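Local coordinates for protein SSD1 (Saccharomyces cerevisiae S288C, PDB 7AM1), which binds mRNA and represses translation as a non-enzymatic member of the RNase II family, and is implicated in control of the G1 phase of the cell cycle, at residues 744-749 / 887-892; 791-796 / 905-910. All blocks are in the same frame, centred on the assembly; numbering follows the deposited sequence.

Contact 1 (744-749 / 887-892); sequences SSFDVF and QKIPIL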
ATOM      1  N   SER A 744       6.528 -17.820  20.560  1.00 46.62           N
ATOM      2  CA  SER A 744       5.266 -18.552  20.626  1.00 43.33           C
ATOM      3  C   SER A 744       4.433 -18.343  19.365  1.00 40.35           C
ATOM      4  O   SER A 744       3.212 -18.538  19.395  1.00 39.19           O
ATOM      5  CB  SER A 744       4.500 -18.139  21.897  1.00 43.86           C
ATOM      6  OG  SER A 744       3.242 -18.783  22.005  1.00 44.15           O
ATOM      7  N   SER A 745       5.066 -17.989  18.253  1.00 40.04           N
ATOM      8  CA  SER A 745       4.371 -17.725  17.000  1.00 39.09           C
ATOM      9  C   SER A 745       5.424 -17.658  15.905  1.00 38.04           C
ATOM     10  O   SER A 745       6.627 -17.682  16.173  1.00 38.61           O
ATOM     11  CB  SER A 745       3.561 -16.429  17.061  1.00 39.59           C
ATOM     12  OG  SER A 745       4.397 -15.312  17.320  1.00 40.99           O
ATOM     13  N   PHE A 746       4.956 -17.590  14.664  1.00 37.30           N
ATOM     14  CA  PHE A 746       5.862 -17.395  13.544  1.00 37.98           C
ATOM     15  C   PHE A 746       5.068 -16.848  12.370  1.00 36.38           C
ATOM     16  O   PHE A 746       3.865 -17.092  12.249  1.00 33.42           O
ATOM     17  CB  PHE A 746       6.593 -18.692  13.159  1.00 39.57           C
ATOM     18  CG  PHE A 746       5.684 -19.847  12.802  1.00 39.56           C
ATOM     19  CD1 PHE A 746       5.132 -20.650  13.790  1.00 39.43           C
ATOM     20  CD2 PHE A 746       5.412 -20.148  11.475  1.00 39.35           C
ATOM     21  CE1 PHE A 746       4.312 -21.725  13.465  1.00 39.01           C
ATOM     22  CE2 PHE A 746       4.588 -21.222  11.140  1.00 39.31           C
ATOM     23  CZ  PHE A 746       4.038 -22.010  12.142  1.00 39.23           C
ATOM     24  N   ASP A 747       5.759 -16.102  11.514  1.00 38.67           N
ATOM     25  CA  ASP A 747       5.150 -15.497  10.340  1.00 39.11           C
ATOM     26  C   ASP A 747       5.395 -16.367   9.116  1.00 38.71           C
ATOM     27  O   ASP A 747       6.482 -16.928   8.939  1.00 40.03           O
ATOM     28  CB  ASP A 747       5.701 -14.088  10.105  1.00 39.93           C
ATOM     29  CG  ASP A 747       5.416 -13.153  11.264  1.00 40.94           C
ATOM     30  OD1 ASP A 747       4.454 -13.428  12.016  1.00 40.35           O
ATOM     31  OD2 ASP A 747       6.147 -12.149  11.421  1.00 40.86           O
ATOM     32  N   VAL A 748       4.371 -16.481   8.280  1.00 36.40           N
ATOM     33  CA  VAL A 748       4.460 -17.188   7.013  1.00 36.85           C
ATOM     34  C   VAL A 748       3.991 -16.230   5.932  1.00 37.34           C
ATOM     35  O   VAL A 748       3.177 -15.335   6.183  1.00 36.70           O
ATOM     36  CB  VAL A 748       3.616 -18.482   7.001  1.00 38.01           C
ATOM     37  CG1 VAL A 748       4.120 -19.466   8.050  1.00 37.58           C
ATOM     38  CG2 VAL A 748       2.146 -18.160   7.238  1.00 38.68           C
ATOM     39  N   PHE A 749       4.509 -16.409   4.726  1.00 39.55           N
ATOM     40  CA  PHE A 749       3.988 -15.676   3.585  1.00 39.37           C
ATOM     41  C   PHE A 749       3.681 -16.665   2.475  1.00 37.76           C
ATOM     42  O   PHE A 749       4.258 -17.755   2.397  1.00 36.92           O
ATOM     43  CB  PHE A 749       4.945 -14.564   3.115  1.00 40.93           C
ATOM     44  CG  PHE A 749       6.235 -15.058   2.551  1.00 42.01           C
ATOM     45  CD1 PHE A 749       7.217 -15.570   3.379  1.00 42.73           C
ATOM     46  CD2 PHE A 749       6.479 -14.976   1.193  1.00 43.48           C
ATOM     47  CE1 PHE A 749       8.414 -16.017   2.863  1.00 44.55           C
ATOM     48  CE2 PHE A 749       7.673 -15.423   0.665  1.00 44.65           C
ATOM     49  CZ  PHE A 749       8.646 -15.944   1.503  1.00 45.00           C
ATOM     50  N   GLN A 887      11.790 -22.217   5.796  1.00 47.35           N
ATOM     51  CA  GLN A 887      11.314 -23.558   5.505  1.00 47.55           C
ATOM     52  C   GLN A 887       9.895 -23.495   4.945  1.00 44.95           C
ATOM     53  O   GLN A 887       9.146 -22.544   5.183  1.00 42.75           O
ATOM     54  CB  GLN A 887      11.341 -24.428   6.761  1.00 49.39           C
ATOM     55  N   LYS A 888       9.537 -24.519   4.178  1.00 45.60           N
ATOM     56  CA  LYS A 888       8.174 -24.673   3.687  1.00 46.59           C
ATOM     57  C   LYS A 888       7.354 -25.425   4.727  1.00 46.70           C
ATOM     58  O   LYS A 888       7.852 -26.351   5.372  1.00 48.93           O
ATOM     59  CB  LYS A 888       8.154 -25.415   2.351  1.00 50.50           C
ATOM     60  CG  LYS A 888       9.056 -24.812   1.283  1.00 54.38           C
ATOM     61  CD  LYS A 888       8.554 -23.436   0.859  1.00 56.12           C
ATOM     62  CE  LYS A 888       9.465 -22.786  -0.179  1.00 59.18           C
ATOM     63  NZ  LYS A 888      10.556 -21.971   0.440  1.00 60.60           N
ATOM     64  N   ILE A 889       6.104 -25.012   4.897  1.00 44.07           N
ATOM     65  CA  ILE A 889       5.234 -25.589   5.920  1.00 43.61           C
ATOM     66  C   ILE A 889       3.804 -25.611   5.394  1.00 40.42           C
ATOM     67  O   ILE A 889       3.375 -24.651   4.739  1.00 39.49           O
ATOM     68  CB  ILE A 889       5.332 -24.794   7.232  1.00 46.63           C
ATOM     69  CG1 ILE A 889       4.444 -25.411   8.310  1.00 48.97           C
ATOM     70  CG2 ILE A 889       4.931 -23.342   7.012  1.00 46.86           C
ATOM     71  CD1 ILE A 889       4.546 -24.718   9.656  1.00 50.17           C
ATOM     72  N   PRO A 890       3.029 -26.669   5.642  1.00 39.61           N
ATOM     73  CA  PRO A 890       1.616 -26.646   5.235  1.00 38.86           C
ATOM     74  C   PRO A 890       0.787 -25.798   6.191  1.00 38.05           C
ATOM     75  O   PRO A 890       0.861 -25.959   7.412  1.00 39.15           O
ATOM     76  CB  PRO A 890       1.203 -28.121   5.278  1.00 40.30           C
ATOM     77  CG  PRO A 890       2.166 -28.765   6.191  1.00 41.79           C
ATOM     78  CD  PRO A 890       3.446 -27.996   6.132  1.00 41.29           C
ATOM     79  N   ILE A 891      -0.016 -24.901   5.620  1.00 36.27           N
ATOM     80  CA  ILE A 891      -0.757 -23.899   6.376  1.00 36.40           C
ATOM     81  C   ILE A 891      -2.228 -23.987   5.997  1.00 36.37           C
ATOM     82  O   ILE A 891      -2.569 -24.038   4.809  1.00 37.43           O
ATOM     83  CB  ILE A 891      -0.221 -22.476   6.112  1.00 37.38           C
ATOM     84  CG1 ILE A 891       1.173 -22.301   6.723  1.00 39.56           C
ATOM     85  CG2 ILE A 891      -1.183 -21.414   6.642  1.00 36.43           C
ATOM     86  CD1 ILE A 891       1.233 -22.535   8.213  1.00 40.56           C
ATOM     87  N   LEU A 892      -3.093 -23.991   7.005  1.00 35.51           N
ATOM     88  CA  LEU A 892      -4.529 -23.843   6.812  1.00 36.27           C
ATOM     89  C   LEU A 892      -4.859 -22.356   6.765  1.00 36.09           C
ATOM     90  O   LEU A 892      -4.443 -21.594   7.644  1.00 35.46           O
ATOM     91  CB  LEU A 892      -5.289 -24.537   7.942  1.00 37.07           C
ATOM     92  CG  LEU A 892      -5.115 -26.058   7.978  1.00 39.02           C
ATOM     93  CD1 LEU A 892      -5.228 -26.589   9.398  1.00 38.58           C
ATOM     94  CD2 LEU A 892      -6.137 -26.732   7.077  1.00 41.09           C
TER
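Phe746 and Val748 face Ile889 and Ile891 in the core of the C-terminal domain, which belongs to the OB-fold group. This is consistent with the S1-type domain that closes RNase II family proteins. Strands 745-749 and 888-892 are in the same antiparallel sheet, with strand 732-741 running between them. Their axes still run at 88° to each other, 9.1 Å apart at closest approach, so the sheet is strongly curled and the two strands face each other across its concave side. Alternate residues of both strands point inward, and all four are buried.

Phe746 and Ile889 approach from opposite directions. Ile889 is fully extended: CG1 is anti to the backbone N (chi1 -179°), and the next torsion is also anti. This carries its terminal CD1 out to the far end of the Phe746 ring. CD1 lies 3.7 Å from Phe746 CZ, with CE2 almost as near. The methyl meets the ring obliquely.

Val748 is two residues further along and crosses the Ile889 side chain at about a right angle. Its CG1 does the touching. That methyl lies 4.1 Å from Ile889 CG2, the short branch of the isoleucine. Ile889 thus uses one branch for the phenyl ring and the other for the valine. Within strand 745-749, Val748 CG1 also rests 3.6 Å from Phe746 CE2, so ring and methyl present a joint surface.

The contact is entirely apolar and buries 149 Å². Val738 and Ala736 of the intervening strand back the two isoleucines. Ile883 and Val759 close in beside Phe746. The folded side chain of Ile891 adds the last touch, bringing its CD1 to 4.2 Å from Val748 CG1.

Contact 2 (791-796 / 905-910); sequences FIPADE and TVRALN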
ATOM      1  N   PHE A 791      -9.653 -27.579  15.492  1.00 43.83           N
ATOM      2  CA  PHE A 791      -9.372 -27.341  16.900  1.00 43.98           C
ATOM      3  C   PHE A 791      -9.952 -26.006  17.347  1.00 43.32           C
ATOM      4  O   PHE A 791      -9.786 -24.984  16.675  1.00 42.02           O
ATOM      5  CB  PHE A 791      -7.866 -27.373  17.154  1.00 43.74           C
ATOM      6  CG  PHE A 791      -7.484 -27.047  18.569  1.00 44.14           C
ATOM      7  CD1 PHE A 791      -7.744 -27.945  19.594  1.00 44.11           C
ATOM      8  CD2 PHE A 791      -6.849 -25.854  18.872  1.00 44.62           C
ATOM      9  CE1 PHE A 791      -7.387 -27.654  20.894  1.00 44.58           C
ATOM     10  CE2 PHE A 791      -6.490 -25.556  20.170  1.00 44.86           C
ATOM     11  CZ  PHE A 791      -6.758 -26.457  21.184  1.00 44.82           C
ATOM     12  N   ILE A 792     -10.631 -26.015  18.487  1.00 43.61           N
ATOM     13  CA  ILE A 792     -11.174 -24.804  19.090  1.00 43.82           C
ATOM     14  C   ILE A 792     -10.447 -24.583  20.413  1.00 42.61           C
ATOM     15  O   ILE A 792     -10.676 -25.333  21.374  1.00 42.89           O
ATOM     16  CB  ILE A 792     -12.692 -24.903  19.297  1.00 46.48           C
ATOM     17  CG1 ILE A 792     -13.401 -24.998  17.944  1.00 48.39           C
ATOM     18  CG2 ILE A 792     -13.197 -23.714  20.109  1.00 47.12           C
ATOM     19  CD1 ILE A 792     -14.824 -25.507  18.032  1.00 51.04           C
ATOM     20  N   PRO A 793      -9.560 -23.593  20.513  1.00 42.81           N
ATOM     21  CA  PRO A 793      -8.889 -23.338  21.793  1.00 45.01           C
ATOM     22  C   PRO A 793      -9.911 -23.121  22.898  1.00 47.54           C
ATOM     23  O   PRO A 793     -10.938 -22.471  22.698  1.00 47.81           O
ATOM     24  CB  PRO A 793      -8.069 -22.069  21.519  1.00 44.26           C
ATOM     25  CG  PRO A 793      -7.894 -22.036  20.063  1.00 42.50           C
ATOM     26  CD  PRO A 793      -9.131 -22.642  19.473  1.00 41.65           C
ATOM     27  N   ALA A 794      -9.604 -23.650  24.084  1.00 51.30           N
ATOM     28  CA  ALA A 794     -10.544 -23.564  25.195  1.00 54.16           C
ATOM     29  C   ALA A 794     -10.921 -22.121  25.503  1.00 54.77           C
ATOM     30  O   ALA A 794     -12.084 -21.826  25.803  1.00 55.65           O
ATOM     31  CB  ALA A 794      -9.950 -24.236  26.435  1.00 56.54           C
ATOM     32  N   ASP A 795      -9.953 -21.205  25.436  1.00 53.14           N
ATOM     33  CA  ASP A 795     -10.217 -19.820  25.795  1.00 53.37           C
ATOM     34  C   ASP A 795     -11.067 -19.086  24.767  1.00 51.14           C
ATOM     35  O   ASP A 795     -11.494 -17.960  25.043  1.00 52.70           O
ATOM     36  CB  ASP A 795      -8.900 -19.069  26.012  1.00 55.65           C
ATOM     37  CG  ASP A 795      -8.054 -18.989  24.754  1.00 56.77           C
ATOM     38  OD1 ASP A 795      -8.502 -18.380  23.763  1.00 57.07           O
ATOM     39  OD2 ASP A 795      -6.926 -19.521  24.766  1.00 57.56           O
ATOM     40  N   GLU A 796     -11.337 -19.689  23.609  1.00 47.34           N
ATOM     41  CA  GLU A 796     -12.137 -19.047  22.573  1.00 45.97           C
ATOM     42  C   GLU A 796     -13.596 -19.486  22.582  1.00 48.00           C
ATOM     43  O   GLU A 796     -14.363 -19.052  21.716  1.00 47.92           O
ATOM     44  CB  GLU A 796     -11.526 -19.318  21.190  1.00 43.96           C
ATOM     45  CG  GLU A 796     -10.236 -18.562  20.936  1.00 43.93           C
ATOM     46  CD  GLU A 796      -9.674 -18.783  19.541  1.00 43.97           C
ATOM     47  OE1 GLU A 796     -10.449 -19.109  18.617  1.00 43.87           O
ATOM     48  OE2 GLU A 796      -8.447 -18.622  19.373  1.00 43.66           O
ATOM     49  N   THR A 905      -6.704 -15.563   8.676  1.00 31.50           N
ATOM     50  CA  THR A 905      -6.060 -16.273   9.766  1.00 32.83           C
ATOM     51  C   THR A 905      -5.389 -17.515   9.203  1.00 32.14           C
ATOM     52  O   THR A 905      -5.853 -18.100   8.220  1.00 33.62           O
ATOM     53  CB  THR A 905      -7.055 -16.677  10.869  1.00 35.10           C
ATOM     54  OG1 THR A 905      -8.062 -17.538  10.319  1.00 36.10           O
ATOM     55  CG2 THR A 905      -7.722 -15.454  11.492  1.00 36.19           C
ATOM     56  N   VAL A 906      -4.300 -17.921   9.845  1.00 32.75           N
ATOM     57  CA  VAL A 906      -3.536 -19.083   9.417  1.00 34.24           C
ATOM     58  C   VAL A 906      -3.251 -19.970  10.618  1.00 35.22           C
ATOM     59  O   VAL A 906      -3.099 -19.495  11.749  1.00 35.76           O
ATOM     60  CB  VAL A 906      -2.211 -18.689   8.726  1.00 33.97           C
ATOM     61  CG1 VAL A 906      -2.487 -18.057   7.384  1.00 33.47           C
ATOM     62  CG2 VAL A 906      -1.399 -17.760   9.617  1.00 34.14           C
ATOM     63  N   ARG A 907      -3.185 -21.274  10.357  1.00 34.84           N
ATOM     64  CA  ARG A 907      -2.819 -22.273  11.347  1.00 35.76           C
ATOM     65  C   ARG A 907      -1.901 -23.299  10.702  1.00 35.93           C
ATOM     66  O   ARG A 907      -2.057 -23.629   9.522  1.00 36.73           O
ATOM     67  CB  ARG A 907      -4.055 -22.967  11.929  1.00 38.02           C
ATOM     68  CG  ARG A 907      -4.996 -22.033  12.662  1.00 41.05           C
ATOM     69  CD  ARG A 907      -6.369 -22.647  12.829  1.00 46.48           C
ATOM     70  NE  ARG A 907      -6.977 -22.223  14.085  1.00 52.76           N
ATOM     71  CZ  ARG A 907      -8.003 -22.832  14.671  1.00 58.53           C
ATOM     72  NH1 ARG A 907      -8.556 -23.911  14.122  1.00 60.08           N
ATOM     73  NH2 ARG A 907      -8.468 -22.365  15.820  1.00 60.67           N
ATOM     74  N   ALA A 908      -0.941 -23.793  11.478  1.00 36.68           N
ATOM     75  CA  ALA A 908      -0.119 -24.905  11.028  1.00 38.03           C
ATOM     76  C   ALA A 908      -0.920 -26.196  11.067  1.00 38.38           C
ATOM     77  O   ALA A 908      -1.682 -26.449  12.005  1.00 36.28           O
ATOM     78  CB  ALA A 908       1.127 -25.054  11.900  1.00 39.25           C
ATOM     79  N   LEU A 909      -0.746 -27.006  10.028  1.00 40.42           N
ATOM     80  CA  LEU A 909      -1.268 -28.363  10.014  1.00 41.33           C
ATOM     81  C   LEU A 909      -0.570 -29.175  11.097  1.00 41.51           C
ATOM     82  O   LEU A 909       0.648 -29.084  11.269  1.00 42.19           O
ATOM     83  CB  LEU A 909      -1.034 -28.985   8.634  1.00 41.90           C
ATOM     84  CG  LEU A 909      -1.603 -30.373   8.340  1.00 44.00           C
ATOM     85  CD1 LEU A 909      -3.116 -30.315   8.239  1.00 44.56           C
ATOM     86  CD2 LEU A 909      -1.001 -30.961   7.065  1.00 44.39           C
ATOM     87  N   ASN A 910      -1.345 -29.937  11.857  1.00 40.17           N
ATOM     88  CA  ASN A 910      -0.759 -30.836  12.842  1.00 40.76           C
ATOM     89  C   ASN A 910      -0.161 -32.046  12.134  1.00 41.40           C
ATOM     90  O   ASN A 910      -0.904 -32.902  11.635  1.00 40.38           O
ATOM     91  CB  ASN A 910      -1.806 -31.280  13.866  1.00 41.59           C
ATOM     92  CG  ASN A 910      -1.214 -32.132  14.978  1.00 43.20           C
ATOM     93  OD1 ASN A 910      -0.078 -32.595  14.886  1.00 44.15           O
ATOM     94  ND2 ASN A 910      -1.992 -32.357  16.030  1.00 43.01           N
TER
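Arg907 reaches from strand 905-908 to the backbone of Phe791 and the ring of Pro793, in the loop that follows strand 777-782. Thr905, at the start of the segment, hydrogen-bonds through OG1 to Glu896 of the adjacent strand. Val906 turns into the core against Ile891 and Leu893.

Arg907 points the other way and carries the whole contact. Its chain runs nearly extended to CD, then turns off the straight line at chi3 (146°), which brings the guanidinium to the loop. The NH1/NH2 edge is turned to Phe791 O, which lies near the guanidinium plane and takes two weak hydrogen bonds. NH1 donates to Phe791 O over 3.0 Å, and NH2 to the same oxygen over 3.1 Å. The N-H...O angles are 135° and 134°, so the oxygen is shared almost evenly and neither bond is straight. NH2 also packs obliquely against Pro793 CD at 3.7 Å.

The strand lies at one margin of the OB-fold sheet of the C-terminal domain, and the two weak bonds join the loop to it. Pro793 N in turn lies over one face of the Phe791 ring, toward its rim. Glu796 OE1, salt-bridged to Arg803, is 4.7 Å from Arg907 NH2 and may add a little favourable charge. A leucine at Arg907 would probably leave Phe791 O without its two weak donors and Pro793 CD without the guanidinium packed on it.

After Arg907, Ala908 packs on Trp782, and Leu909 on helix 862-867. Asn910 ends the segment with its ND2 bonded to the backbone oxygens of Val786 and Gln783.

Both contacts start in the C-terminal domain and are completed near the end of the chain. Strand 745-750 comes first, then the loop holding 791-796. The chain next makes helices 814-827, 834-842 and 862-867 before returning in 887-892, which closes contact 1 over 137 residues. It then turns back into 905-910, closing contact 2 over 108. The two closures cross, since their segments alternate. Strands 888-896 and 903-908 are neighbours in one sheet, and a probable hydrogen bond from Leu892 N to Arg907 O (2.7 Å) joins the contacts directly. Contact 1 joins two strands of the curled sheet across its interior, while contact 2 ties its marginal strand to an outer loop.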